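Putative sortase (Streptococcus pneumoniae, PDB 2W1J) probably acts as a pilus-associated class C sortase, a cysteine transpeptidase that cleaves sorting signals and joins pilin subunits covalently into a surface fibre. Local coordinates at residues M48-A54 and A82-E87; G67-V73 and D134-H139. All coordinates share one frame; numbering follows the deposited sequence.

Interaction 1 (M48-A54 and A82-E87)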
loop_
_atom_site.group_PDB
_atom_site.type_symbol
_atom_site.label_atom_id
_atom_site.label_comp_id
_atom_site.label_asym_id
_atom_site.label_seq_id
_atom_site.Cartn_x
_atom_site.Cartn_y
_atom_site.Cartn_z
ATOM N N MET A 48 16.069 -1.483 -6.975
ATOM C CA MET A 48 14.807 -1.910 -6.382
ATOM C C MET A 48 13.999 -2.789 -7.331
ATOM O O MET A 48 13.365 -3.752 -6.902
ATOM C CB MET A 48 13.992 -0.701 -5.917
ATOM C CG MET A 48 14.672 0.098 -4.815
ATOM S SD MET A 48 14.715 -0.793 -3.244
ATOM C CE MET A 48 12.974 -0.768 -2.822
ATOM N N LYS A 49 14.037 -2.472 -8.623
ATOM C CA LYS A 49 13.343 -3.276 -9.627
ATOM C C LYS A 49 13.779 -4.739 -9.569
ATOM O O LYS A 49 12.974 -5.639 -9.806
ATOM C CB LYS A 49 13.591 -2.729 -11.041
ATOM C CG LYS A 49 12.873 -1.426 -11.362
ATOM C CD LYS A 49 13.267 -0.895 -12.736
ATOM C CE LYS A 49 12.338 -1.410 -13.823
ATOM N NZ LYS A 49 11.041 -0.662 -13.861
ATOM N N LYS A 50 15.053 -4.967 -9.259
ATOM C CA LYS A 50 15.647 -6.299 -9.375
ATOM C C LYS A 50 15.698 -7.049 -8.048
ATOM O O LYS A 50 16.366 -8.077 -7.933
ATOM C CB LYS A 50 17.056 -6.212 -9.968
ATOM C CG LYS A 50 17.132 -5.526 -11.324
ATOM C CD LYS A 50 16.531 -6.388 -12.428
ATOM C CE LYS A 50 16.801 -5.795 -13.806
ATOM N NZ LYS A 50 16.137 -4.473 -13.997
ATOM N N LYS A 51 14.982 -6.540 -7.049
ATOM C CA LYS A 51 14.958 -7.172 -5.737
ATOM C C LYS A 51 14.350 -8.568 -5.800
ATOM O O LYS A 51 13.494 -8.850 -6.637
ATOM C CB LYS A 51 14.177 -6.307 -4.748
ATOM C CG LYS A 51 14.791 -4.938 -4.512
ATOM C CD LYS A 51 16.122 -5.062 -3.791
ATOM C CE LYS A 51 16.771 -3.702 -3.603
ATOM N NZ LYS A 51 18.120 -3.817 -2.985
ATOM N N GLY A 52 14.803 -9.446 -4.913
ATOM C CA GLY A 52 14.274 -10.800 -4.857
ATOM C C GLY A 52 12.885 -10.800 -4.250
ATOM O O GLY A 52 12.340 -9.747 -3.925
ATOM N N ARG A 53 12.303 -11.985 -4.104
ATOM C CA ARG A 53 11.001 -12.103 -3.458
ATOM C C ARG A 53 11.069 -11.523 -2.051
ATOM O O ARG A 53 12.095 -11.616 -1.381
ATOM C CB ARG A 53 10.543 -13.564 -3.403
ATOM C CG ARG A 53 10.088 -14.136 -4.742
ATOM C CD ARG A 53 9.436 -15.498 -4.568
ATOM N NE ARG A 53 9.250 -16.182 -5.844
ATOM C CZ ARG A 53 8.536 -17.291 -5.999
ATOM N NH1 ARG A 53 7.929 -17.842 -4.956
ATOM N NH2 ARG A 53 8.422 -17.849 -7.197
ATOM N N ALA A 54 9.969 -10.924 -1.603
ATOM C CA ALA A 54 9.910 -10.363 -0.262
ATOM C C ALA A 54 9.158 -11.312 0.661
ATOM O O ALA A 54 8.083 -11.794 0.311
ATOM C CB ALA A 54 9.230 -9.003 -0.290
ATOM N N ALA A 82 3.841 -7.931 -1.235
ATOM C CA ALA A 82 4.998 -7.484 -0.473
ATOM C C ALA A 82 6.121 -6.985 -1.382
ATOM O O ALA A 82 6.417 -7.586 -2.415
ATOM C CB ALA A 82 5.502 -8.600 0.427
ATOM N N GLY A 83 6.751 -5.890 -0.978
ATOM C CA GLY A 83 7.866 -5.325 -1.733
ATOM C C GLY A 83 7.433 -4.634 -3.008
ATOM O O GLY A 83 6.239 -4.549 -3.317
ATOM N N THR A 84 8.418 -4.159 -3.762
ATOM C CA THR A 84 8.142 -3.329 -4.923
ATOM C C THR A 84 8.978 -3.756 -6.122
ATOM O O THR A 84 9.268 -2.948 -7.002
ATOM C CB THR A 84 8.384 -1.827 -4.630
ATOM O OG1 THR A 84 9.686 -1.645 -4.064
ATOM C CG2 THR A 84 7.340 -1.292 -3.645
ATOM N N ALA A 85 9.357 -5.030 -6.154
ATOM C CA ALA A 85 10.096 -5.576 -7.292
ATOM C C ALA A 85 9.336 -5.384 -8.603
ATOM O O ALA A 85 8.117 -5.257 -8.615
ATOM C CB ALA A 85 10.405 -7.048 -7.062
ATOM N N GLU A 86 10.056 -5.403 -9.723
ATOM C CA GLU A 86 9.421 -5.143 -11.013
ATOM C C GLU A 86 8.261 -6.092 -11.305
ATOM O O GLU A 86 7.230 -5.674 -11.828
ATOM C CB GLU A 86 10.441 -5.123 -12.158
ATOM C CG GLU A 86 11.155 -6.431 -12.412
ATOM C CD GLU A 86 12.309 -6.275 -13.379
ATOM O OE1 GLU A 86 12.529 -5.146 -13.873
ATOM O OE2 GLU A 86 12.996 -7.281 -13.644
ATOM N N GLU A 87 8.418 -7.364 -10.945
ATOM C CA GLU A 87 7.362 -8.345 -11.165
ATOM C C GLU A 87 6.087 -7.990 -10.401
ATOM O O GLU A 87 4.981 -8.156 -10.915
ATOM C CB GLU A 87 7.836 -9.747 -10.777
ATOM C CG GLU A 87 8.983 -10.278 -11.627
ATOM C CD GLU A 87 10.355 -9.995 -11.031
ATOM O OE1 GLU A 87 10.508 -8.990 -10.303
ATOM O OE2 GLU A 87 11.286 -10.785 -11.298
HETATM O O HOH W 1 11.698 -3.240 -4.797
HETATM O O HOH W 2 12.935 -8.549 -9.262
#
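Met48 meets Thr84 in two ways. Its CE methyl, carried over by bends at chi2 and chi3, lies 3.6 Å from Thr84 OG1, and its carbonyl O accepts a hydrogen bond from water 1, which is also hydrogen-bonded to Thr84 OG1. Lys49, at the end of the short helix, provides the one direct hydrogen bond between the segments: its O accepts from Glu86 N at 2.9 Å, with an N-H...O angle of 168°, nearly straight. Ala85 is the N-cap residue of helix 86-91, so this carbonyl meets an amide in that helix's first turn. The chi1 of Glu86 (64°) places CG between the backbone N and the carbonyl carbon, 3.3 Å from Lys49 O; extended beyond that, the side chain crosses that of Lys49 at about a right angle and passes close to its CE. The carboxylate then reaches Lys50, whose NZ makes a long salt bridge to Glu86 OE1 (3.7 Å), its stronger partner being Glu46. Lys51 turns its carbonyl to the other segment, 3.6 Å from Ala85 CB, and water 2 sits 2.7 Å from both Lys51 O and Glu87 OE1, within reach of each. Farther on, Ala54 CB packs on Ala82 CB at 3.8 Å, beside Gly83, whose N is held by Tyr56 OH. Thr84 also touches Pro43, which belongs to the Asp-Pro-Trp sequence just ahead of helix 46-49. In class C sortases that motif marks the lid over the active site, so these contacts probably fasten the chain leaving the lid to the start of helix 86-91.

Interaction 2 (G67-V73 and D134-H139)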
loop_
_atom_site.group_PDB
_atom_site.type_symbol
_atom_site.label_atom_id
_atom_site.label_comp_id
_atom_site.label_asym_id
_atom_site.label_seq_id
_atom_site.Cartn_x
_atom_site.Cartn_y
_atom_site.Cartn_z
ATOM N N GLY A 67 -3.489 -8.106 0.632
ATOM C CA GLY A 67 -4.769 -7.405 0.677
ATOM C C GLY A 67 -5.015 -6.676 -0.626
ATOM O O GLY A 67 -4.459 -7.041 -1.667
ATOM N N HIS A 68 -5.877 -5.667 -0.588
ATOM C CA HIS A 68 -6.082 -4.831 -1.760
ATOM C C HIS A 68 -6.400 -3.407 -1.372
ATOM O O HIS A 68 -6.834 -3.139 -0.247
ATOM C CB HIS A 68 -7.086 -5.402 -2.787
ATOM C CG HIS A 68 -8.399 -5.856 -2.223
ATOM N ND1 HIS A 68 -9.583 -5.201 -2.488
ATOM C CD2 HIS A 68 -8.737 -6.968 -1.526
ATOM C CE1 HIS A 68 -10.583 -5.850 -1.916
ATOM N NE2 HIS A 68 -10.097 -6.930 -1.330
ATOM N N VAL A 69 -6.121 -2.502 -2.299
ATOM C CA VAL A 69 -6.421 -1.092 -2.122
ATOM C C VAL A 69 -7.526 -0.701 -3.087
ATOM O O VAL A 69 -7.401 -0.875 -4.310
ATOM C CB VAL A 69 -5.157 -0.204 -2.316
ATOM C CG1 VAL A 69 -4.498 -0.432 -3.672
ATOM C CG2 VAL A 69 -5.481 1.261 -2.064
ATOM N N GLU A 70 -8.611 -0.186 -2.527
ATOM C CA GLU A 70 -9.824 0.127 -3.268
ATOM C C GLU A 70 -10.027 1.642 -3.254
ATOM O O GLU A 70 -10.070 2.258 -2.178
ATOM C CB GLU A 70 -11.010 -0.576 -2.596
ATOM C CG GLU A 70 -12.329 -0.372 -3.323
ATOM C CD GLU A 70 -13.532 -0.836 -2.522
ATOM O OE1 GLU A 70 -13.372 -1.243 -1.349
ATOM O OE2 GLU A 70 -14.649 -0.777 -3.079
ATOM N N ILE A 71 -10.151 2.238 -4.437
ATOM C CA ILE A 71 -10.339 3.680 -4.528
ATOM C C ILE A 71 -11.557 3.907 -5.422
ATOM O O ILE A 71 -11.443 4.062 -6.643
ATOM C CB ILE A 71 -9.107 4.401 -5.109
ATOM C CG1 ILE A 71 -7.794 3.823 -4.556
ATOM C CG2 ILE A 71 -9.229 5.907 -4.872
ATOM C CD1 ILE A 71 -6.550 4.359 -5.248
ATOM N N PRO A 72 -12.752 3.863 -4.824
ATOM C CA PRO A 72 -13.975 3.825 -5.627
ATOM C C PRO A 72 -14.120 4.993 -6.605
ATOM O O PRO A 72 -14.607 4.803 -7.720
ATOM C CB PRO A 72 -15.078 3.849 -4.563
ATOM C CG PRO A 72 -14.464 3.164 -3.395
ATOM C CD PRO A 72 -13.027 3.616 -3.398
ATOM N N VAL A 73 -13.693 6.189 -6.227
ATOM C CA VAL A 73 -13.983 7.358 -7.044
ATOM C C VAL A 73 -13.246 7.307 -8.391
ATOM O O VAL A 73 -13.682 7.932 -9.355
ATOM C CB VAL A 73 -13.712 8.666 -6.255
ATOM C CG1 VAL A 73 -12.225 8.861 -5.995
ATOM C CG2 VAL A 73 -14.326 9.869 -6.943
ATOM N N ASP A 134 -11.377 12.832 -0.686
ATOM C CA ASP A 134 -11.711 11.547 -1.279
ATOM C C ASP A 134 -11.324 10.409 -0.341
ATOM O O ASP A 134 -10.363 10.519 0.426
ATOM C CB ASP A 134 -11.039 11.345 -2.646
ATOM C CG ASP A 134 -11.625 12.217 -3.739
ATOM O OD1 ASP A 134 -12.719 12.793 -3.542
ATOM O OD2 ASP A 134 -10.979 12.320 -4.801
ATOM N N LYS A 135 -12.044 9.295 -0.441
ATOM C CA LYS A 135 -11.801 8.132 0.413
ATOM C C LYS A 135 -11.142 6.982 -0.339
ATOM O O LYS A 135 -11.324 6.806 -1.549
ATOM C CB LYS A 135 -13.107 7.667 1.073
ATOM C CG LYS A 135 -13.668 8.705 2.065
ATOM C CD LYS A 135 -14.931 8.216 2.755
ATOM C CE LYS A 135 -15.544 9.308 3.619
ATOM N NZ LYS A 135 -16.845 8.877 4.190
ATOM N N PHE A 136 -10.352 6.201 0.389
ATOM C CA PHE A 136 -9.890 4.929 -0.122
ATOM C C PHE A 136 -9.907 3.905 0.994
ATOM O O PHE A 136 -9.999 4.259 2.172
ATOM C CB PHE A 136 -8.545 5.023 -0.857
ATOM C CG PHE A 136 -7.378 5.467 -0.009
ATOM C CD1 PHE A 136 -6.603 4.536 0.668
ATOM C CD2 PHE A 136 -7.010 6.799 0.043
ATOM C CE1 PHE A 136 -5.490 4.939 1.412
ATOM C CE2 PHE A 136 -5.892 7.209 0.781
ATOM C CZ PHE A 136 -5.131 6.275 1.458
ATOM N N TYR A 137 -9.865 2.633 0.618
ATOM C CA TYR A 137 -10.107 1.541 1.552
ATOM C C TYR A 137 -8.998 0.524 1.405
ATOM O O TYR A 137 -8.672 0.097 0.292
ATOM C CB TYR A 137 -11.485 0.907 1.304
ATOM C CG TYR A 137 -12.598 1.916 1.448
ATOM C CD1 TYR A 137 -13.207 2.143 2.678
ATOM C CD2 TYR A 137 -12.989 2.689 0.362
ATOM C CE1 TYR A 137 -14.182 3.108 2.818
ATOM C CE2 TYR A 137 -13.964 3.657 0.495
ATOM C CZ TYR A 137 -14.559 3.852 1.727
ATOM O OH TYR A 137 -15.531 4.807 1.888
ATOM N N VAL A 138 -8.408 0.151 2.528
ATOM C CA VAL A 138 -7.344 -0.838 2.533
ATOM C C VAL A 138 -7.916 -2.105 3.155
ATOM O O VAL A 138 -8.364 -2.095 4.303
ATOM C CB VAL A 138 -6.125 -0.335 3.331
ATOM C CG1 VAL A 138 -5.037 -1.417 3.398
ATOM C CG2 VAL A 138 -5.580 0.954 2.711
ATOM N N HIS A 139 -7.943 -3.179 2.373
ATOM C CA HIS A 139 -8.480 -4.466 2.800
ATOM C C HIS A 139 -7.341 -5.357 3.239
ATOM O O HIS A 139 -6.365 -5.517 2.501
ATOM C CB HIS A 139 -9.175 -5.164 1.627
ATOM C CG HIS A 139 -10.354 -4.424 1.070
ATOM N ND1 HIS A 139 -11.629 -4.945 1.097
ATOM C CD2 HIS A 139 -10.450 -3.223 0.449
ATOM C CE1 HIS A 139 -12.463 -4.095 0.522
ATOM N NE2 HIS A 139 -11.773 -3.040 0.119
HETATM O O HOH W 3 -13.217 6.943 -3.467
#
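His139 is gripped from two directions, by Glu70 at its ring edge and His68 over one face. Its NE2 donates to Glu70 OE1 at 2.8 Å; the oxygen lies at the imidazole edge, almost in the ring plane, and is approached on its anti side, 29° out of the carboxylate plane. Glu70 reaches it with CG anti to the backbone N (chi1 -177°) and an extended chain. The two imidazoles form an offset stack with centroids 3.9 Å apart and planes inclined by 17°, His68 CE1 lying over the centre of the His139 ring while His139 CB makes a CH-pi contact with the face of His68. Together, stack and hydrogen bond restrain the tilt and rotation of His139. On the same face, Pro72 CD abuts the edge of the Tyr137 ring at CD2, 3.9 Å away. The backbones set this register: antiparallel hydrogen-bonded pairs join His68 to His139 and Glu70 to Tyr137, with Val69 and Val138 as the non-hydrogen-bonded pair between them. At one end Gly67 CA makes a CH...O contact of 3.1 Å with His139 O; at the other, water 3 bridges Val73 N and Lys135 O. Away from the histidines, Ile71 CG1 packs on Phe136 CB at 4.0 Å, and both residues touch Leu174 of strand 170-178. In the second shell, His68 is fixed at both ring nitrogens, ND1 by Asp77 and NE2 by Asp10 of helix 5-15. This antiparallel pairing joins the first and last strands in the sheet order, the closure expected of the sortase beta-barrel.

The centres of interactions 1 and 2 lie about 23 Å apart, on opposite sides of the chain's centre, and their nearest atoms are about 8 Å from each other. Their segments alternate along the chain: 48-54, 67-73, 82-87, then 134-139. Strand 65-71, which takes part in interaction 2, pairs antiparallel with strand 76-82, from whose end the chain enters the 82-87 segment of interaction 1. That pair therefore links the two sites. Interaction 2 closes the sheet against strand 135-139, whereas interaction 1 ties a peripheral loop and two short helices together, consistent with a closed barrel core and, beside it, a tethered segment that follows the probable lid.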